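Local coordinates for protein SidF, inhibitor of growth family, member 3 (Legionella pneumophila subsp. pneumophila, PDB 4FYE) that probably removes phosphate from phosphatidylinositol phosphates as a phosphoinositide phosphatase of Legionella pneumophila, at residues A[444-455]-A[631-640]; A[597-608]-A[667-675]. The protein carries 1 engineered substitution. All blocks are in the same frame, centred on the assembly; numbering follows the deposited sequence.

Contact 1: A[444-455]-A[631-640]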
loop_
_atom_site.group_PDB
_atom_site.type_symbol
_atom_site.label_atom_id
_atom_site.label_comp_id
_atom_site.label_asym_id
_atom_site.label_seq_id
_atom_site.Cartn_x
_atom_site.Cartn_y
_atom_site.Cartn_z
ATOM N N PHE A 444 2.214 19.105 4.678
ATOM C CA PHE A 444 2.197 17.770 5.309
ATOM C C PHE A 444 3.117 17.729 6.531
ATOM O O PHE A 444 2.726 17.288 7.608
ATOM C CB PHE A 444 2.609 16.725 4.266
ATOM C CG PHE A 444 2.741 15.322 4.807
ATOM C CD1 PHE A 444 1.643 14.485 4.881
ATOM C CD2 PHE A 444 3.984 14.844 5.225
ATOM C CE1 PHE A 444 1.772 13.189 5.364
ATOM C CE2 PHE A 444 4.126 13.564 5.687
ATOM C CZ PHE A 444 3.012 12.726 5.765
ATOM N N VAL A 445 4.327 18.245 6.407
ATOM C CA VAL A 445 5.201 18.208 7.547
ATOM C C VAL A 445 4.566 18.968 8.707
ATOM O O VAL A 445 4.494 18.462 9.848
ATOM C CB VAL A 445 6.637 18.659 7.195
ATOM C CG1 VAL A 445 7.444 18.956 8.454
ATOM C CG2 VAL A 445 7.349 17.570 6.384
ATOM N N ASN A 446 4.052 20.167 8.439
ATOM C CA ASN A 446 3.400 20.948 9.519
ATOM C C ASN A 446 2.214 20.169 10.145
ATOM O O ASN A 446 2.053 20.097 11.370
ATOM C CB ASN A 446 2.882 22.266 8.981
ATOM C CG ASN A 446 3.963 23.241 8.671
ATOM O OD1 ASN A 446 5.030 23.255 9.315
ATOM N ND2 ASN A 446 3.694 24.110 7.681
ATOM N N GLN A 447 1.391 19.575 9.299
ATOM C CA GLN A 447 0.218 18.865 9.826
ATOM C C GLN A 447 0.627 17.779 10.792
ATOM O O GLN A 447 0.129 17.720 11.904
ATOM C CB GLN A 447 -0.559 18.232 8.703
ATOM C CG GLN A 447 -1.040 19.243 7.690
ATOM C CD GLN A 447 -1.784 18.602 6.533
ATOM O OE1 GLN A 447 -1.292 17.692 5.870
ATOM N NE2 GLN A 447 -2.990 19.079 6.296
ATOM N N MET A 448 1.578 16.956 10.363
ATOM C CA MET A 448 1.977 15.756 11.089
ATOM C C MET A 448 2.703 16.195 12.320
ATOM O O MET A 448 2.610 15.574 13.365
ATOM C CB MET A 448 2.926 14.876 10.222
ATOM C CG MET A 448 2.274 14.248 8.988
ATOM S SD MET A 448 1.013 13.049 9.478
ATOM C CE MET A 448 2.008 11.616 9.954
ATOM N N THR A 449 3.457 17.267 12.211
ATOM C CA THR A 449 4.082 17.730 13.398
ATOM C C THR A 449 3.049 18.314 14.392
ATOM O O THR A 449 3.096 17.985 15.574
ATOM C CB THR A 449 5.377 18.583 13.164
ATOM O OG1 THR A 449 5.344 19.719 14.016
ATOM C CG2 THR A 449 5.576 19.060 11.731
ATOM N N ASP A 450 2.096 19.126 13.934
ATOM C CA ASP A 450 0.990 19.604 14.828
ATOM C C ASP A 450 0.221 18.408 15.487
ATOM O O ASP A 450 0.011 18.398 16.711
ATOM C CB ASP A 450 0.054 20.621 14.102
ATOM C CG ASP A 450 0.763 22.026 13.791
ATOM O OD1 ASP A 450 1.251 22.690 14.740
ATOM O OD2 ASP A 450 0.819 22.499 12.613
ATOM N N ASP A 451 -0.110 17.364 14.695
ATOM C CA ASP A 451 -0.772 16.155 15.239
ATOM C C ASP A 451 0.069 15.524 16.302
ATOM O O ASP A 451 -0.454 14.985 17.271
ATOM C CB ASP A 451 -0.993 15.072 14.186
ATOM C CG ASP A 451 -1.873 15.511 13.074
ATOM O OD1 ASP A 451 -2.296 16.684 13.070
ATOM O OD2 ASP A 451 -2.140 14.690 12.191
ATOM N N VAL A 452 1.382 15.529 16.106
ATOM C CA VAL A 452 2.223 15.002 17.163
ATOM C C VAL A 452 2.255 15.879 18.439
ATOM O O VAL A 452 2.321 15.333 19.534
ATOM C CB VAL A 452 3.619 14.650 16.669
ATOM C CG1 VAL A 452 4.607 14.505 17.821
ATOM C CG2 VAL A 452 3.551 13.339 15.955
ATOM N N ILE A 453 2.199 17.210 18.289
ATOM C CA ILE A 453 2.144 18.132 19.427
ATOM C C ILE A 453 0.864 17.836 20.237
ATOM O O ILE A 453 0.953 17.547 21.431
ATOM C CB ILE A 453 2.245 19.642 18.997
ATOM C CG1 ILE A 453 3.551 19.960 18.236
ATOM C CG2 ILE A 453 2.108 20.606 20.182
ATOM C CD1 ILE A 453 4.824 19.520 18.923
ATOM N N ARG A 454 -0.295 17.841 19.569
ATOM C CA ARG A 454 -1.568 17.629 20.223
ATOM C C ARG A 454 -1.544 16.336 20.972
ATOM O O ARG A 454 -1.935 16.275 22.136
ATOM C CB ARG A 454 -2.696 17.558 19.219
ATOM C CG ARG A 454 -2.979 18.862 18.513
ATOM C CD ARG A 454 -4.341 18.753 17.861
ATOM N NE ARG A 454 -4.305 19.238 16.485
ATOM C CZ ARG A 454 -4.531 18.480 15.413
ATOM N NH1 ARG A 454 -4.822 17.182 15.540
ATOM N NH2 ARG A 454 -4.482 19.027 14.206
ATOM N N ASN A 455 -1.058 15.304 20.307
ATOM C CA ASN A 455 -1.079 13.963 20.858
ATOM C C ASN A 455 -0.057 13.820 21.968
ATOM O O ASN A 455 -0.185 12.958 22.836
ATOM C CB ASN A 455 -0.831 12.934 19.756
ATOM C CG ASN A 455 -1.194 11.519 20.176
ATOM O OD1 ASN A 455 -0.425 10.829 20.850
ATOM N ND2 ASN A 455 -2.360 11.063 19.742
ATOM N N MET A 631 7.733 8.919 8.036
ATOM C CA MET A 631 6.396 9.522 8.100
ATOM C C MET A 631 5.309 8.443 8.065
ATOM O O MET A 631 4.302 8.547 8.779
ATOM C CB MET A 631 6.223 10.565 6.999
ATOM C CG MET A 631 7.232 11.688 7.086
ATOM S SD MET A 631 6.920 12.499 8.664
ATOM C CE MET A 631 6.010 13.931 8.166
ATOM N N ALA A 632 5.527 7.346 7.325
ATOM C CA ALA A 632 4.432 6.344 7.279
ATOM C C ALA A 632 4.395 5.685 8.624
ATOM O O ALA A 632 3.342 5.456 9.193
ATOM C CB ALA A 632 4.649 5.334 6.201
ATOM N N SER A 633 5.562 5.407 9.175
ATOM C CA SER A 633 5.604 4.791 10.505
ATOM C C SER A 633 4.933 5.687 11.567
ATOM O O SER A 633 4.236 5.192 12.484
ATOM C CB SER A 633 7.053 4.511 10.852
ATOM O OG SER A 633 7.562 3.660 9.816
ATOM N N LEU A 634 5.075 6.999 11.394
ATOM C CA LEU A 634 4.551 7.951 12.361
ATOM C C LEU A 634 3.040 7.968 12.314
ATOM O O LEU A 634 2.348 8.150 13.359
ATOM C CB LEU A 634 5.002 9.334 11.987
ATOM C CG LEU A 634 5.354 10.372 13.039
ATOM C CD1 LEU A 634 5.166 11.714 12.356
ATOM C CD2 LEU A 634 4.569 10.257 14.331
ATOM N N SER A 635 2.524 7.837 11.103
ATOM C CA SER A 635 1.102 7.826 10.965
ATOM C C SER A 635 0.557 6.508 11.495
ATOM O O SER A 635 -0.491 6.498 12.130
ATOM C CB SER A 635 0.708 8.045 9.545
ATOM O OG SER A 635 0.797 6.802 8.867
ATOM N N CYS A 636 1.259 5.391 11.301
ATOM C CA CYS A 636 0.839 4.193 12.054
ATOM C C CYS A 636 0.877 4.466 13.576
ATOM O O CYS A 636 0.056 3.968 14.307
ATOM C CB CYS A 636 1.658 2.933 11.663
ATOM S SG CYS A 636 1.437 2.583 9.940
ATOM N N GLU A 637 1.830 5.247 14.077
ATOM C CA GLU A 637 1.822 5.531 15.518
ATOM C C GLU A 637 0.644 6.392 15.953
ATOM O O GLU A 637 0.141 6.202 17.048
ATOM C CB GLU A 637 3.090 6.232 16.002
ATOM C CG GLU A 637 4.241 5.309 16.314
ATOM C CD GLU A 637 4.006 4.247 17.385
ATOM O OE1 GLU A 637 3.174 4.414 18.332
ATOM O OE2 GLU A 637 4.723 3.225 17.276
ATOM N N LEU A 638 0.238 7.362 15.129
ATOM C CA LEU A 638 -0.937 8.195 15.453
ATOM C C LEU A 638 -2.190 7.449 15.133
ATOM O O LEU A 638 -3.255 8.023 15.123
ATOM C CB LEU A 638 -0.925 9.455 14.620
ATOM C CG LEU A 638 0.262 10.301 15.029
ATOM C CD1 LEU A 638 0.480 11.455 14.054
ATOM C CD2 LEU A 638 0.022 10.798 16.438
ATOM N N ASP A 639 -2.032 6.183 14.771
ATOM C CA ASP A 639 -3.139 5.317 14.436
ATOM C C ASP A 639 -4.006 5.783 13.255
ATOM O O ASP A 639 -5.234 5.637 13.303
ATOM C CB ASP A 639 -4.015 5.061 15.681
ATOM C CG ASP A 639 -4.988 3.907 15.463
ATOM O OD1 ASP A 639 -4.631 2.836 14.855
ATOM O OD2 ASP A 639 -6.126 4.080 15.889
ATOM N N TYR A 640 -3.382 6.371 12.230
ATOM C CA TYR A 640 -4.011 6.595 10.905
ATOM C C TYR A 640 -3.969 5.327 10.038
ATOM O O TYR A 640 -3.280 4.364 10.371
ATOM C CB TYR A 640 -3.292 7.729 10.153
ATOM C CG TYR A 640 -3.250 9.015 10.926
ATOM C CD1 TYR A 640 -4.138 9.234 11.977
ATOM C CD2 TYR A 640 -2.352 10.034 10.598
ATOM C CE1 TYR A 640 -4.115 10.444 12.727
ATOM C CE2 TYR A 640 -2.300 11.242 11.339
ATOM C CZ TYR A 640 -3.200 11.460 12.379
ATOM O OH TYR A 640 -3.187 12.645 13.103
#
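M448 and M631 carry the apolar part, their side chains lying antiparallel side by side between helices 438-458 and 626-637. M448 folds back on itself at its second and third torsions (chi2 -66°), which carries its methyl CE across to S635 CB at 3.8 Å and to L634 CD1 at 4.0 Å. M631 is also bent at both torsions, and its CE lies 3.8 Å from M448 CB. The ring of F444 reaches toward M631 from helix 438-458: M631 CB lies at the ring edge, in its plane, while M448 CG, from the same helix as the ring, sits over one face near the rim. M631 SD, 5.5 Å from the F444 centroid, makes an oblique Met-aromatic contact. Farther along, V452 CG2 packs on L634 CD2 at 3.6 Å, and L638 divides its branches, CD1 against D451 CB and CD2 against N455.

The helices run roughly parallel, their axes 11.2 Å apart and inclined at 35°. L638 sits where helix 626-637 stops, and D639, with positive phi, is the C-prime residue of a Schellman motif in which Y640 N bonds to S635 O.

That turn brings Y640 back toward 444-455 for the polar part. Its hydroxyl OH donates to D451 OD2, very short at 2.5 Å, with the carboxylate plane 85° from the ring plane. The other oxygen, D451 OD1, has a salt bridge to R413 of strand 402-416.

Contact 2: A[597-608]-A[667-675]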
loop_
_atom_site.group_PDB
_atom_site.type_symbol
_atom_site.label_atom_id
_atom_site.label_comp_id
_atom_site.label_asym_id
_atom_site.label_seq_id
_atom_site.Cartn_x
_atom_site.Cartn_y
_atom_site.Cartn_z
ATOM N N GLN A 597 6.330 3.267 24.945
ATOM C CA GLN A 597 6.832 2.977 23.609
ATOM C C GLN A 597 6.145 3.886 22.624
ATOM O O GLN A 597 6.800 4.485 21.770
ATOM C CB GLN A 597 6.570 1.516 23.252
ATOM C CG GLN A 597 7.218 0.524 24.218
ATOM C CD GLN A 597 6.721 -0.894 24.013
ATOM O OE1 GLN A 597 5.543 -1.108 23.702
ATOM N NE2 GLN A 597 7.622 -1.879 24.159
ATOM N N HIS A 598 4.826 3.997 22.755
ATOM C CA HIS A 598 4.080 4.949 21.952
ATOM C C HIS A 598 4.671 6.306 22.078
ATOM O O HIS A 598 4.983 6.920 21.069
ATOM C CB HIS A 598 2.609 5.017 22.335
ATOM C CG HIS A 598 1.842 6.117 21.599
ATOM N ND1 HIS A 598 1.615 6.081 20.256
ATOM C CD2 HIS A 598 1.269 7.312 22.068
ATOM C CE1 HIS A 598 0.922 7.187 19.897
ATOM N NE2 HIS A 598 0.721 7.942 21.004
ATOM N N PHE A 599 4.849 6.802 23.297
ATOM C CA PHE A 599 5.385 8.172 23.448
ATOM C C PHE A 599 6.759 8.350 22.786
ATOM O O PHE A 599 7.006 9.279 21.997
ATOM C CB PHE A 599 5.473 8.595 24.929
ATOM C CG PHE A 599 5.929 10.021 25.126
ATOM C CD1 PHE A 599 7.283 10.347 25.119
ATOM C CD2 PHE A 599 5.006 11.045 25.330
ATOM C CE1 PHE A 599 7.716 11.656 25.315
ATOM C CE2 PHE A 599 5.430 12.360 25.523
ATOM C CZ PHE A 599 6.784 12.664 25.511
ATOM N N TYR A 600 7.667 7.465 23.141
ATOM C CA TYR A 600 9.005 7.542 22.632
ATOM C C TYR A 600 9.111 7.330 21.110
ATOM O O TYR A 600 9.948 7.947 20.438
ATOM C CB TYR A 600 9.830 6.475 23.306
ATOM C CG TYR A 600 11.209 6.491 22.796
ATOM C CD1 TYR A 600 11.561 5.776 21.635
ATOM C CD2 TYR A 600 12.166 7.289 23.411
ATOM C CE1 TYR A 600 12.856 5.830 21.142
ATOM C CE2 TYR A 600 13.459 7.360 22.933
ATOM C CZ TYR A 600 13.801 6.626 21.807
ATOM O OH TYR A 600 15.090 6.717 21.358
ATOM N N ASN A 601 8.313 6.418 20.569
ATOM C CA ASN A 601 8.473 6.104 19.164
ATOM C C ASN A 601 7.970 7.234 18.282
ATOM O O ASN A 601 8.637 7.586 17.316
ATOM C CB ASN A 601 7.895 4.718 18.822
ATOM C CG ASN A 601 8.855 3.594 19.192
ATOM O OD1 ASN A 601 10.107 3.764 19.200
ATOM N ND2 ASN A 601 8.299 2.439 19.496
ATOM N N SER A 602 6.818 7.806 18.657
ATOM C CA SER A 602 6.293 9.045 18.126
ATOM C C SER A 602 7.371 10.086 18.075
ATOM O O SER A 602 7.636 10.637 17.019
ATOM C CB SER A 602 5.219 9.571 19.058
ATOM O OG SER A 602 4.025 8.821 18.953
ATOM N N CYS A 603 8.007 10.371 19.204
ATOM C CA CYS A 603 9.071 11.359 19.195
ATOM C C CYS A 603 10.220 10.953 18.278
ATOM O O CYS A 603 10.745 11.785 17.520
ATOM C CB CYS A 603 9.606 11.581 20.604
ATOM S SG CYS A 603 8.319 12.216 21.663
ATOM N N ALA A 604 10.600 9.674 18.315
ATOM C CA ALA A 604 11.770 9.258 17.558
ATOM C C ALA A 604 11.470 9.358 16.099
ATOM O O ALA A 604 12.291 9.886 15.378
ATOM C CB ALA A 604 12.262 7.871 17.935
ATOM N N TYR A 605 10.294 8.915 15.662
ATOM C CA TYR A 605 9.965 9.003 14.231
ATOM C C TYR A 605 9.936 10.447 13.763
ATOM O O TYR A 605 10.543 10.801 12.760
ATOM C CB TYR A 605 8.655 8.306 13.892
ATOM C CG TYR A 605 8.749 6.785 13.986
ATOM C CD1 TYR A 605 9.782 6.078 13.343
ATOM C CD2 TYR A 605 7.782 6.049 14.681
ATOM C CE1 TYR A 605 9.846 4.698 13.427
ATOM C CE2 TYR A 605 7.837 4.667 14.802
ATOM C CZ TYR A 605 8.862 3.998 14.187
ATOM O OH TYR A 605 8.900 2.640 14.293
ATOM N N LEU A 606 9.278 11.316 14.521
ATOM C CA LEU A 606 9.224 12.702 14.087
ATOM C C LEU A 606 10.630 13.336 13.962
ATOM O O LEU A 606 10.998 13.881 12.932
ATOM C CB LEU A 606 8.403 13.501 15.066
ATOM C CG LEU A 606 7.586 14.685 14.526
ATOM C CD1 LEU A 606 7.656 15.809 15.570
ATOM C CD2 LEU A 606 7.931 15.178 13.115
ATOM N N THR A 607 11.428 13.280 15.007
ATOM C CA THR A 607 12.671 14.026 14.939
ATOM C C THR A 607 13.582 13.531 13.830
ATOM O O THR A 607 14.360 14.281 13.280
ATOM C CB THR A 607 13.412 13.977 16.264
ATOM O OG1 THR A 607 13.633 12.609 16.605
ATOM C CG2 THR A 607 12.567 14.596 17.313
ATOM N N GLN A 608 13.460 12.271 13.475
ATOM C CA GLN A 608 14.318 11.738 12.445
ATOM C C GLN A 608 13.849 12.178 11.099
ATOM O O GLN A 608 14.668 12.374 10.210
ATOM C CB GLN A 608 14.353 10.234 12.493
ATOM C CG GLN A 608 14.801 9.709 13.825
ATOM C CD GLN A 608 16.275 9.907 14.036
ATOM O OE1 GLN A 608 17.076 9.490 13.189
ATOM N NE2 GLN A 608 16.653 10.540 15.174
ATOM N N THR A 667 11.648 -3.534 15.077
ATOM C CA THR A 667 11.473 -2.756 16.312
ATOM C C THR A 667 10.633 -3.493 17.305
ATOM O O THR A 667 10.935 -3.525 18.499
ATOM C CB THR A 667 10.802 -1.423 15.980
ATOM O OG1 THR A 667 11.576 -0.804 14.938
ATOM C CG2 THR A 667 10.764 -0.506 17.183
ATOM N N ALA A 668 9.561 -4.108 16.835
ATOM C CA ALA A 668 8.751 -4.875 17.768
ATOM C C ALA A 668 9.514 -6.012 18.460
ATOM O O ALA A 668 9.183 -6.355 19.585
ATOM C CB ALA A 668 7.512 -5.391 17.086
ATOM N N MET A 669 10.524 -6.599 17.814
ATOM C CA MET A 669 11.239 -7.709 18.434
ATOM C C MET A 669 12.508 -7.330 19.274
ATOM O O MET A 669 13.286 -8.217 19.703
ATOM C CB MET A 669 11.590 -8.687 17.356
ATOM C CG MET A 669 10.372 -9.149 16.569
ATOM S SD MET A 669 11.001 -10.303 15.332
ATOM C CE MET A 669 11.895 -11.463 16.386
ATOM N N SER A 670 12.722 -6.021 19.452
ATOM C CA SER A 670 13.715 -5.458 20.365
ATOM C C SER A 670 13.404 -5.792 21.822
ATOM O O SER A 670 12.251 -6.066 22.159
ATOM C CB SER A 670 13.696 -3.934 20.275
ATOM O OG SER A 670 14.144 -3.532 19.010
ATOM N N GLU A 671 14.433 -5.706 22.676
ATOM C CA GLU A 671 14.279 -5.763 24.156
ATOM C C GLU A 671 13.279 -4.725 24.632
ATOM O O GLU A 671 12.522 -4.954 25.563
ATOM C CB GLU A 671 15.625 -5.518 24.872
ATOM C CG GLU A 671 16.738 -6.527 24.567
ATOM C CD GLU A 671 16.251 -7.985 24.508
ATOM O OE1 GLU A 671 16.707 -8.821 25.329
ATOM O OE2 GLU A 671 15.416 -8.316 23.630
ATOM N N ASP A 672 13.296 -3.592 23.948
ATOM C CA ASP A 672 12.611 -2.365 24.327
ATOM C C ASP A 672 11.248 -2.175 23.702
ATOM O O ASP A 672 10.398 -1.528 24.287
ATOM C CB ASP A 672 13.449 -1.209 23.788
ATOM C CG ASP A 672 14.310 -0.625 24.813
ATOM O OD1 ASP A 672 13.939 -0.860 25.965
ATOM O OD2 ASP A 672 15.331 0.047 24.510
ATOM N N GLY A 673 11.067 -2.686 22.477
ATOM C CA GLY A 673 10.037 -2.169 21.585
ATOM C C GLY A 673 10.388 -0.771 21.053
ATOM O O GLY A 673 9.548 -0.098 20.480
ATOM N N LEU A 674 11.620 -0.318 21.233
ATOM C CA LEU A 674 11.962 1.071 20.911
ATOM C C LEU A 674 12.759 1.293 19.615
ATOM O O LEU A 674 13.709 0.558 19.282
ATOM C CB LEU A 674 12.729 1.694 22.075
ATOM C CG LEU A 674 12.018 1.841 23.435
ATOM C CD1 LEU A 674 12.999 2.577 24.352
ATOM C CD2 LEU A 674 10.680 2.571 23.368
ATOM N N TYR A 675 12.407 2.345 18.897
ATOM C CA TYR A 675 12.983 2.538 17.575
ATOM C C TYR A 675 14.426 3.075 17.591
ATOM O O TYR A 675 14.640 4.181 18.057
ATOM C CB TYR A 675 12.059 3.433 16.757
ATOM C CG TYR A 675 12.663 3.917 15.479
ATOM C CD1 TYR A 675 12.667 3.090 14.335
ATOM C CD2 TYR A 675 13.222 5.196 15.392
ATOM C CE1 TYR A 675 13.213 3.525 13.166
ATOM C CE2 TYR A 675 13.796 5.637 14.201
ATOM C CZ TYR A 675 13.772 4.792 13.102
ATOM O OH TYR A 675 14.321 5.188 11.920
#
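N601 reaches across from helix 590-614 to the chain that follows helix 652-668, and both ends of its amide are used. From CB the side chain keeps CG beside the backbone N (chi1 -80°), which brings CG within 3.8 Å of Y675 N. OD1 then accepts from Y675 N at 2.7 Å, the donor tilted 17° from the carbonyl plane, and also lies close to Y675 CB. ND2 donates to G673 O at 3.0 Å; the bond is nearly straight at 164°, and the acceptor lies in the amide plane. The two bonds together fix the rotation of the amide.

One turn earlier, the extended chain of Q597 ends in NE2, which donates to D672 O at 2.8 Å and lies close to G673 CA. L674 CD2 touches both Q597 CA and Y600 CD1, the latter at 3.7 Å, while L674 CD1 lies over a face of the Y600 ring.

Y675 has the most buried surface here. Y605 CE1 sits over one face of its ring near the rim, 3.4 Å from Y675 CD1, with the two ring planes oblique to each other; A604 CB and Q608 CG sit at its edge. Y605 OH is hydrogen-bonded to N663 ND2 of helix 652-668. The N601 amide spans the C=O of G673 and the N-H of Y675, either side of L674, as a parallel-strand residue would, tying a loop to helix 590-614.

In the fold
Contact 1 and contact 2 have centres about 14 Å apart on the same side of the chain's centre, and they touch directly. H598 of segment 597-608 bridges both segments of contact 1: its ND1 lies 3.0 Å from E637 OE1 and its NE2 3.1 Å from N455 OD1, both probable hydrogen bonds. Packing adds to this, with S633 CB 3.8 Å from Y605 CE1 and E637 OE2 3.8 Å from N601 CB. Helices 590-614 and 626-637 follow one another in the chain, and the segments of the two contacts alternate along it. Contact 1 also rests on strand 353-360 of the four-stranded sheet, whereas in contact 2 F599, Y600 and T607 of segment 597-608 pack on helix 522-583.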